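Long-range contact in Alpha/beta hydrolase fold protein (Ochrobactrum, PDB 4G9E), which hydrolyses N-acyl homoserine lactones, opening the lactone ring of these bacterial signal molecules, and is bound here to N-butanoyl-L-homoserine: residues M118-T126 with Q208-G216. Residues are numbered along the deposited sequence; the frame is centred on the assembly and turned at random.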
# COMPACT_ATOMS: atom_id res chain seq x y z
N MET A 118 -10.70 5.01 -10.54
CA MET A 118 -10.17 3.81 -9.91
C MET A 118 -11.20 2.69 -10.02
O MET A 118 -12.37 2.88 -9.67
CB MET A 118 -9.90 4.09 -8.43
CG MET A 118 -8.94 3.10 -7.79
SD MET A 118 -8.77 3.26 -6.01
CE MET A 118 -8.08 4.91 -5.86
N ARG A 119 -10.78 1.52 -10.47
CA ARG A 119 -11.75 0.45 -10.69
C ARG A 119 -12.00 -0.41 -9.47
O ARG A 119 -12.99 -1.12 -9.40
CB ARG A 119 -11.41 -0.37 -11.93
CG ARG A 119 -11.88 0.37 -13.17
CD ARG A 119 -11.83 -0.43 -14.44
NE ARG A 119 -10.49 -0.43 -15.01
CZ ARG A 119 -10.18 -1.05 -16.14
NH1 ARG A 119 -11.12 -1.70 -16.82
NH2 ARG A 119 -8.94 -1.01 -16.60
N GLY A 120 -11.10 -0.32 -8.49
CA GLY A 120 -11.26 -1.03 -7.24
C GLY A 120 -10.04 -0.73 -6.38
O GLY A 120 -9.01 -0.32 -6.91
N LEU A 121 -10.17 -0.96 -5.08
CA LEU A 121 -9.06 -0.79 -4.14
C LEU A 121 -8.99 -2.02 -3.26
O LEU A 121 -9.98 -2.38 -2.63
CB LEU A 121 -9.32 0.43 -3.26
CG LEU A 121 -8.35 0.64 -2.09
CD1 LEU A 121 -6.96 0.92 -2.59
CD2 LEU A 121 -8.84 1.80 -1.22
N MET A 122 -7.82 -2.67 -3.22
CA MET A 122 -7.58 -3.75 -2.26
C MET A 122 -6.58 -3.24 -1.22
O MET A 122 -5.55 -2.67 -1.59
CB MET A 122 -7.03 -5.01 -2.94
CG MET A 122 -6.70 -6.12 -1.94
SD MET A 122 -6.09 -7.64 -2.68
CE MET A 122 -7.62 -8.28 -3.37
N ILE A 123 -6.90 -3.44 0.05
CA ILE A 123 -6.03 -3.01 1.14
C ILE A 123 -5.63 -4.20 2.01
O ILE A 123 -6.48 -5.01 2.43
CB ILE A 123 -6.67 -1.88 1.98
CG1 ILE A 123 -8.02 -2.29 2.56
CG2 ILE A 123 -6.80 -0.61 1.13
CD1 ILE A 123 -8.62 -1.26 3.53
N THR A 124 -4.33 -4.29 2.27
CA THR A 124 -3.73 -5.36 3.03
C THR A 124 -2.81 -4.74 4.07
O THR A 124 -1.96 -3.91 3.73
CB THR A 124 -2.91 -6.28 2.11
OG1 THR A 124 -3.80 -7.00 1.25
CG2 THR A 124 -2.03 -7.25 2.89
N GLY A 125 -2.99 -5.11 5.33
CA GLY A 125 -2.20 -4.52 6.40
C GLY A 125 -2.66 -3.13 6.80
O GLY A 125 -1.89 -2.39 7.40
N THR A 126 -3.91 -2.81 6.51
CA THR A 126 -4.46 -1.47 6.64
C THR A 126 -5.82 -1.50 7.34
O THR A 126 -6.79 -1.97 6.76
CB THR A 126 -4.69 -0.86 5.25
OG1 THR A 126 -3.48 -0.89 4.49
CG2 THR A 126 -5.23 0.56 5.33
N GLN A 208 -18.20 4.12 -3.11
CA GLN A 208 -19.04 3.20 -3.91
C GLN A 208 -18.22 2.12 -4.65
O GLN A 208 -18.75 1.09 -5.04
CB GLN A 208 -19.84 3.99 -4.95
CG GLN A 208 -20.68 5.09 -4.32
CD GLN A 208 -21.66 4.46 -3.46
OE1 GLN A 208 -21.49 4.30 -2.26
NE2 GLN A 208 -22.68 3.96 -4.09
N LEU A 209 -16.94 2.41 -4.91
CA LEU A 209 -16.13 1.44 -5.64
C LEU A 209 -15.89 0.19 -4.80
O LEU A 209 -15.98 0.22 -3.57
CB LEU A 209 -14.80 2.04 -6.10
CG LEU A 209 -13.59 1.94 -5.16
CD1 LEU A 209 -12.32 2.41 -5.85
CD2 LEU A 209 -13.84 2.72 -3.88
N PRO A 210 -15.61 -0.94 -5.46
CA PRO A 210 -15.32 -2.14 -4.68
C PRO A 210 -14.05 -1.96 -3.85
O PRO A 210 -13.01 -1.55 -4.39
CB PRO A 210 -15.09 -3.21 -5.75
CG PRO A 210 -15.75 -2.68 -6.98
CD PRO A 210 -15.58 -1.20 -6.90
N ILE A 211 -14.14 -2.29 -2.57
CA ILE A 211 -12.97 -2.33 -1.71
C ILE A 211 -12.80 -3.75 -1.20
O ILE A 211 -13.71 -4.32 -0.59
CB ILE A 211 -13.04 -1.32 -0.54
CG1 ILE A 211 -13.08 0.11 -1.09
CG2 ILE A 211 -11.85 -1.52 0.38
CD1 ILE A 211 -13.28 1.19 -0.02
N ALA A 212 -11.63 -4.33 -1.46
CA ALA A 212 -11.29 -5.66 -0.99
C ALA A 212 -10.34 -5.54 0.18
O ALA A 212 -9.46 -4.68 0.20
CB ALA A 212 -10.63 -6.46 -2.11
N VAL A 213 -10.52 -6.43 1.15
CA VAL A 213 -9.71 -6.43 2.35
C VAL A 213 -9.14 -7.83 2.53
O VAL A 213 -9.90 -8.80 2.65
CB VAL A 213 -10.55 -6.04 3.59
CG1 VAL A 213 -9.70 -6.08 4.85
CG2 VAL A 213 -11.18 -4.67 3.40
N VAL A 214 -7.81 -7.94 2.51
CA VAL A 214 -7.14 -9.24 2.60
C VAL A 214 -5.96 -9.10 3.56
O VAL A 214 -5.10 -8.23 3.38
CB VAL A 214 -6.60 -9.68 1.22
CG1 VAL A 214 -5.83 -10.99 1.34
CG2 VAL A 214 -7.73 -9.81 0.20
N ASN A 215 -5.92 -9.94 4.59
CA ASN A 215 -4.86 -9.88 5.60
C ASN A 215 -4.36 -11.25 5.98
O ASN A 215 -5.07 -12.24 5.86
CB ASN A 215 -5.36 -9.19 6.87
CG ASN A 215 -5.43 -7.70 6.71
OD1 ASN A 215 -4.40 -7.03 6.71
ND2 ASN A 215 -6.63 -7.18 6.54
N GLY A 216 -3.12 -11.29 6.48
CA GLY A 216 -2.60 -12.49 7.10
C GLY A 216 -3.18 -12.69 8.49
O GLY A 216 -3.32 -11.74 9.26
O HOH W 1 -6.25 -4.38 5.35
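Leu121 and Ile123 bond to Pro210, Ala212 and Val214 as neighbouring parallel strands of the central alpha/beta hydrolase sheet, a worked example of one chain bonding alternately to residues before and after its opposite number. Leu121 N donates to Pro210 O and Leu121 O accepts from Ala212 N; Ile123 repeats the pattern, its N 2.8 Å from Ala212 O and its O 3.2 Å from Val214 N. On the face bearing Met122, that side chain runs extended from the backbone and then bends at chi3 (-74°), bringing CE to 3.7 Å from Ala212 CB and 3.9 Å from Val214 CG2; Phe265 of helix 255-270 touches both Met122 and Ala212. On the face bearing Ile123, its CG1 lies alongside Val213 CG2. Before the strands begin, Leu209 CD1 meets Met118 SD at 3.7 Å.

Where strand 120-124 ends, side chains take over from its backbone in the bonding to strand 211-216. Thr124 OG1 donates to Val214 O at 2.8 Å, its chi1 of -70° setting the hydroxyl opposite the carbonyl carbon. A valine here would probably leave Val214 O without this hydroxyl donor. Beyond it the chain turns through Gly125, whose positive phi suits glycine and whose O is hydrogen-bonded to Ser102 OG, the presumed nucleophile of a GxSxG elbow. Asn215 bonds to this turn through both ends of its amide: OD1 accepts from Gly125 N at 2.8 Å, while ND2 donates to a water that also accepts from Thr126 N, 3.0 Å away.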